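Local coordinates for cell division control protein 13 (Saccharomyces cerevisiae, PDB 4HCE) that forms, through its OB2 domain, a dimer required for productive Stn1 binding and efficient telomere maintenance in budding yeast, at residues S9-G14 and A121-K126; L44-L49 and D99-E104. All coordinates share one frame; numbering follows the deposited sequence.

Interaction 1. Residues S9-G14 and A121-K126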
loop_
_atom_site.group_PDB
_atom_site.type_symbol
_atom_site.label_atom_id
_atom_site.label_comp_id
_atom_site.label_asym_id
_atom_site.label_seq_id
_atom_site.Cartn_x
_atom_site.Cartn_y
_atom_site.Cartn_z
ATOM N N SER B 9 -4.870 -2.738 -13.212
ATOM C CA SER B 9 -5.219 -3.135 -11.845
ATOM C C SER B 9 -6.206 -4.287 -11.796
ATOM O O SER B 9 -6.496 -4.808 -10.725
ATOM C CB SER B 9 -5.741 -1.947 -11.036
ATOM O OG SER B 9 -4.774 -0.902 -11.102
ATOM N N LEU B 10 -6.707 -4.670 -12.965
ATOM C CA LEU B 10 -7.596 -5.800 -13.121
ATOM C C LEU B 10 -6.875 -7.060 -13.608
ATOM O O LEU B 10 -7.503 -8.101 -13.717
ATOM C CB LEU B 10 -8.732 -5.416 -14.079
ATOM C CG LEU B 10 -9.598 -4.245 -13.578
ATOM C CD1 LEU B 10 -10.599 -3.832 -14.654
ATOM C CD2 LEU B 10 -10.316 -4.563 -12.268
ATOM N N ALA B 11 -5.563 -6.950 -13.880
ATOM C CA ALA B 11 -4.732 -8.044 -14.426
ATOM C C ALA B 11 -4.662 -9.248 -13.495
ATOM O O ALA B 11 -4.441 -9.094 -12.292
ATOM C CB ALA B 11 -3.322 -7.554 -14.743
ATOM N N SER B 12 -4.854 -10.439 -14.058
ATOM C CA SER B 12 -4.863 -11.672 -13.271
ATOM C C SER B 12 -3.438 -12.085 -12.925
ATOM O O SER B 12 -2.470 -11.653 -13.578
ATOM C CB SER B 12 -5.519 -12.811 -14.068
ATOM O OG SER B 12 -4.667 -13.206 -15.131
ATOM N N VAL B 13 -3.321 -12.930 -11.908
ATOM C CA VAL B 13 -2.036 -13.438 -11.440
ATOM C C VAL B 13 -1.393 -14.225 -12.569
ATOM O O VAL B 13 -2.071 -14.996 -13.233
ATOM C CB VAL B 13 -2.234 -14.301 -10.170
ATOM C CG1 VAL B 13 -1.077 -15.292 -9.958
ATOM C CG2 VAL B 13 -2.453 -13.389 -8.958
ATOM N N GLY B 14 -0.094 -14.011 -12.796
ATOM C CA GLY B 14 0.617 -14.585 -13.922
ATOM C C GLY B 14 1.004 -13.536 -14.965
ATOM O O GLY B 14 2.002 -13.717 -15.690
ATOM N N ALA B 121 -3.348 -9.726 -4.636
ATOM C CA ALA B 121 -2.669 -9.631 -5.936
ATOM C C ALA B 121 -1.952 -8.300 -5.965
ATOM O O ALA B 121 -2.546 -7.280 -5.694
ATOM C CB ALA B 121 -3.645 -9.735 -7.096
ATOM N N VAL B 122 -0.663 -8.324 -6.266
ATOM C CA VAL B 122 0.122 -7.105 -6.357
ATOM C C VAL B 122 1.026 -7.242 -7.572
ATOM O O VAL B 122 1.214 -8.354 -8.092
ATOM C CB VAL B 122 0.977 -6.874 -5.088
ATOM C CG1 VAL B 122 0.094 -6.674 -3.845
ATOM C CG2 VAL B 122 1.941 -8.033 -4.868
ATOM N N TRP B 123 1.560 -6.105 -8.023
ATOM C CA TRP B 123 2.630 -6.079 -8.990
ATOM C C TRP B 123 3.963 -6.189 -8.292
ATOM O O TRP B 123 4.262 -5.423 -7.370
ATOM C CB TRP B 123 2.572 -4.773 -9.787
ATOM C CG TRP B 123 1.413 -4.735 -10.744
ATOM C CD1 TRP B 123 0.273 -3.940 -10.677
ATOM C CD2 TRP B 123 1.237 -5.559 -11.950
ATOM N NE1 TRP B 123 -0.570 -4.200 -11.735
ATOM C CE2 TRP B 123 -0.041 -5.143 -12.549
ATOM C CE3 TRP B 123 1.984 -6.540 -12.573
ATOM C CZ2 TRP B 123 -0.527 -5.720 -13.715
ATOM C CZ3 TRP B 123 1.493 -7.104 -13.752
ATOM C CH2 TRP B 123 0.258 -6.719 -14.296
ATOM N N SER B 124 4.795 -7.130 -8.708
ATOM C CA SER B 124 6.149 -7.146 -8.186
ATOM C C SER B 124 7.185 -6.857 -9.256
ATOM O O SER B 124 6.947 -7.121 -10.422
ATOM C CB SER B 124 6.463 -8.478 -7.531
ATOM O OG SER B 124 6.485 -9.455 -8.535
ATOM N N LEU B 125 8.340 -6.347 -8.843
ATOM C CA LEU B 125 9.370 -5.962 -9.780
ATOM C C LEU B 125 10.102 -7.155 -10.351
ATOM O O LEU B 125 10.870 -7.803 -9.659
ATOM C CB LEU B 125 10.384 -5.025 -9.111
ATOM C CG LEU B 125 11.413 -4.379 -10.034
ATOM C CD1 LEU B 125 10.874 -4.272 -11.463
ATOM C CD2 LEU B 125 11.744 -3.002 -9.498
ATOM N N LYS B 126 9.851 -7.453 -11.622
ATOM C CA LYS B 126 10.558 -8.526 -12.303
ATOM C C LYS B 126 11.924 -8.047 -12.813
ATOM O O LYS B 126 12.946 -8.664 -12.550
ATOM C CB LYS B 126 9.750 -9.085 -13.459
ATOM C CG LYS B 126 10.269 -10.412 -13.964
ATOM C CD LYS B 126 9.308 -11.004 -14.982
ATOM C CE LYS B 126 9.576 -12.493 -15.142
ATOM N NZ LYS B 126 10.512 -12.731 -16.265
HETATM O O HOH W 1 -2.312 -1.808 -10.420
#
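The methyl group of A11 rests against the six-membered ring of W123, meeting the indole obliquely at the side where CZ2 and CH2 lie; A11 CB comes to 3.5 Å from W123 CZ2 and 3.7 Å from W123 CH2. With W123 CG anti to the carbonyl carbon and beside the backbone N (chi1 -72°), the indole as a whole swings off strand 120-129 toward the loop that follows helix 4-8. The same indole has R107 as a cation-pi partner, and the guanidinium NE of that arginine also bonds A11 O, so one side chain of the neighbouring strand 101-110 grips both members of the pair. On the pyrrole side a water sits at the ring edge, in the plane of the indole. It donates to S9 OG at 2.7 Å and takes a weak hydrogen bond from W123 NE1 at 3.2 Å, a weak polar partner for the indole N-H. A second, looser apolar touch lies at the start of the strand segment, where V13 CG2 approaches A121 CB at 4.3 Å. A121 faces the dimer partner as well: its backbone bonds to the second subunit, and A121 also packs on V57 of that subunit. No direct hydrogen bond joins the loop to the strand segment. The loop is therefore fitted against strand 120-129 of the OB-fold sheet by methyl groups, one indole and a water, while the direct polar bonds to it include those from R107, through A11 O and the backbone of G14.

Interaction 2. Residues L44-L49 and D99-E104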
loop_
_atom_site.group_PDB
_atom_site.type_symbol
_atom_site.label_atom_id
_atom_site.label_comp_id
_atom_site.label_asym_id
_atom_site.label_seq_id
_atom_site.Cartn_x
_atom_site.Cartn_y
_atom_site.Cartn_z
ATOM N N LEU B 44 7.212 0.912 -4.922
ATOM C CA LEU B 44 7.568 1.992 -5.857
ATOM C C LEU B 44 6.352 2.448 -6.637
ATOM O O LEU B 44 5.464 1.644 -6.923
ATOM C CB LEU B 44 8.667 1.549 -6.816
ATOM C CG LEU B 44 9.924 0.949 -6.176
ATOM C CD1 LEU B 44 10.854 0.523 -7.305
ATOM C CD2 LEU B 44 10.629 1.908 -5.234
ATOM N N TYR B 45 6.308 3.727 -6.979
ATOM C CA TYR B 45 5.239 4.250 -7.810
ATOM C C TYR B 45 5.766 4.631 -9.164
ATOM O O TYR B 45 6.706 5.426 -9.287
ATOM C CB TYR B 45 4.510 5.427 -7.133
ATOM C CG TYR B 45 3.962 4.969 -5.825
ATOM C CD1 TYR B 45 2.946 4.025 -5.797
ATOM C CD2 TYR B 45 4.522 5.381 -4.614
ATOM C CE1 TYR B 45 2.455 3.531 -4.618
ATOM C CE2 TYR B 45 4.040 4.885 -3.409
ATOM C CZ TYR B 45 3.009 3.953 -3.427
ATOM O OH TYR B 45 2.493 3.461 -2.253
ATOM N N PHE B 46 5.091 4.090 -10.167
ATOM C CA PHE B 46 5.478 4.211 -11.545
ATOM C C PHE B 46 4.345 4.765 -12.394
ATOM O O PHE B 46 3.187 4.378 -12.239
ATOM C CB PHE B 46 5.916 2.849 -12.056
ATOM C CG PHE B 46 6.409 2.866 -13.464
ATOM C CD1 PHE B 46 7.764 2.962 -13.750
ATOM C CD2 PHE B 46 5.513 2.761 -14.496
ATOM C CE1 PHE B 46 8.202 2.985 -15.068
ATOM C CE2 PHE B 46 5.937 2.780 -15.789
ATOM C CZ PHE B 46 7.278 2.883 -16.081
ATOM N N THR B 47 4.693 5.698 -13.273
ATOM C CA THR B 47 3.748 6.282 -14.230
ATOM C C THR B 47 4.461 6.879 -15.460
ATOM O O THR B 47 5.603 7.352 -15.359
ATOM C CB THR B 47 2.833 7.367 -13.605
ATOM O OG1 THR B 47 1.782 7.690 -14.538
ATOM C CG2 THR B 47 3.613 8.640 -13.260
ATOM N N GLN B 48 3.776 6.854 -16.606
ATOM C CA GLN B 48 4.212 7.611 -17.788
ATOM C C GLN B 48 3.258 8.799 -18.056
ATOM O O GLN B 48 3.364 9.485 -19.074
ATOM C CB GLN B 48 4.278 6.695 -19.002
ATOM C CG GLN B 48 2.913 6.149 -19.415
ATOM C CD GLN B 48 2.938 5.315 -20.696
ATOM O OE1 GLN B 48 1.894 4.791 -21.112
ATOM N NE2 GLN B 48 4.102 5.203 -21.338
ATOM N N LEU B 49 2.329 9.015 -17.134
ATOM C CA LEU B 49 1.349 10.096 -17.234
ATOM C C LEU B 49 1.763 11.278 -16.378
ATOM O O LEU B 49 1.715 11.186 -15.160
ATOM C CB LEU B 49 -0.003 9.623 -16.720
ATOM C CG LEU B 49 -1.103 9.231 -17.684
ATOM C CD1 LEU B 49 -1.823 10.524 -18.094
ATOM C CD2 LEU B 49 -0.597 8.424 -18.894
ATOM N N ASP B 99 15.702 11.199 -16.255
ATOM C CA ASP B 99 16.016 9.924 -16.869
ATOM C C ASP B 99 14.889 8.926 -16.779
ATOM O O ASP B 99 14.385 8.621 -15.700
ATOM C CB ASP B 99 17.248 9.310 -16.225
ATOM C CG ASP B 99 18.452 10.218 -16.286
ATOM O OD1 ASP B 99 18.327 11.437 -16.029
ATOM O OD2 ASP B 99 19.533 9.686 -16.587
ATOM N N ARG B 100 14.549 8.379 -17.929
ATOM C CA ARG B 100 13.478 7.431 -18.038
ATOM C C ARG B 100 13.854 6.028 -17.603
ATOM O O ARG B 100 15.033 5.632 -17.617
ATOM C CB ARG B 100 12.924 7.480 -19.448
ATOM C CG ARG B 100 12.456 8.908 -19.673
ATOM C CD ARG B 100 11.595 9.030 -20.862
ATOM N NE ARG B 100 10.235 8.519 -20.696
ATOM C CZ ARG B 100 9.212 9.193 -20.198
ATOM N NH1 ARG B 100 9.378 10.407 -19.678
ATOM N NH2 ARG B 100 8.009 8.630 -20.221
ATOM N N ILE B 101 12.829 5.306 -17.171
ATOM C CA ILE B 101 12.996 3.999 -16.584
ATOM C C ILE B 101 12.090 3.035 -17.307
ATOM O O ILE B 101 11.003 3.397 -17.758
ATOM C CB ILE B 101 12.736 4.027 -15.047
ATOM C CG1 ILE B 101 14.041 4.352 -14.320
ATOM C CG2 ILE B 101 12.338 2.666 -14.502
ATOM C CD1 ILE B 101 14.205 5.794 -13.943
ATOM N N SER B 102 12.566 1.807 -17.432
ATOM C CA SER B 102 11.789 0.756 -18.008
ATOM C C SER B 102 11.746 -0.416 -17.032
ATOM O O SER B 102 12.793 -0.826 -16.502
ATOM C CB SER B 102 12.421 0.335 -19.333
ATOM O OG SER B 102 11.588 -0.632 -19.949
ATOM N N VAL B 103 10.555 -0.964 -16.804
ATOM C CA VAL B 103 10.389 -2.058 -15.843
ATOM C C VAL B 103 9.565 -3.197 -16.452
ATOM O O VAL B 103 8.696 -2.985 -17.313
ATOM C CB VAL B 103 9.718 -1.587 -14.515
ATOM C CG1 VAL B 103 10.565 -0.549 -13.791
ATOM C CG2 VAL B 103 8.326 -1.031 -14.764
ATOM N N GLU B 104 9.844 -4.413 -16.019
ATOM C CA GLU B 104 8.908 -5.489 -16.243
ATOM C C GLU B 104 8.326 -5.807 -14.902
ATOM O O GLU B 104 9.057 -5.979 -13.938
ATOM C CB GLU B 104 9.566 -6.716 -16.855
ATOM C CG GLU B 104 9.650 -6.611 -18.357
ATOM C CD GLU B 104 10.364 -7.775 -18.991
ATOM O OE1 GLU B 104 10.592 -7.699 -20.224
ATOM O OE2 GLU B 104 10.695 -8.747 -18.262
HETATM O O HOH W 2 5.875 10.193 -19.524
#
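F46 carries its ring away from the backbone N (chi1 -177°) and across from strand 42-47 to strand 101-110, where V103 presents CG2 from the position between its own backbone N and carbonyl carbon. The methyl lies over one face of the phenyl ring, displaced toward the rim, as a CH-pi contact: V103 CG2 is 4.2 Å from the F46 ring centroid and 16° off the ring normal. I101 meets the same ring differently. Its carbonyl O approaches the rim of the ring within its plane, 3.9 Å from F46 CE1, and its CG2 touches that carbon at 4.2 Å. In the five-stranded sheet of this OB domain the two strands are not neighbours; they face each other across the interior, their touching parts running 125° apart. L19 of strand 16-27 and I67 of strand 65-69 add further packing on F46, and I128 of strand 120-129 packs on both I101 and V103. Without the ring, as with an alanine here, the V103 methyl is likely to lose the aromatic face it lies over and a gap to open between the strands. Beyond the strand end the contact becomes polar and solvent-mediated: a water donates to Q48 O at 2.6 Å and accepts from R100 NH2 at 2.7 Å, lying in the plane of the guanidinium at its edge. R100 NE is meanwhile held by a salt bridge to E20. Where strand 42-47 ends, T47 OG1 accepts from L49 N at 3.0 Å in an ST turn, and the same hydroxyl also bonds N63 O.

How the interactions relate
Interaction 2 belongs mainly to the core, whereas interaction 1 is partly buried and lies toward the dimer partner; their centres are about 15 Å apart. Each uses one aromatic side chain, but the phenyl of interaction 2 spans two strands of the sheet, while the indole of interaction 1 ties a strand to an irregular loop. Water also serves differently, at the aromatic group itself in 9-14/121-126 and only at the outer, charged end of 44-49/99-104. Strands 120-129 and 101-110 are antiparallel neighbours, so the contacts join directly: K126 N and E104 O, 2.9 Å apart, probably hydrogen bond, and L125 packs against V103 and L44.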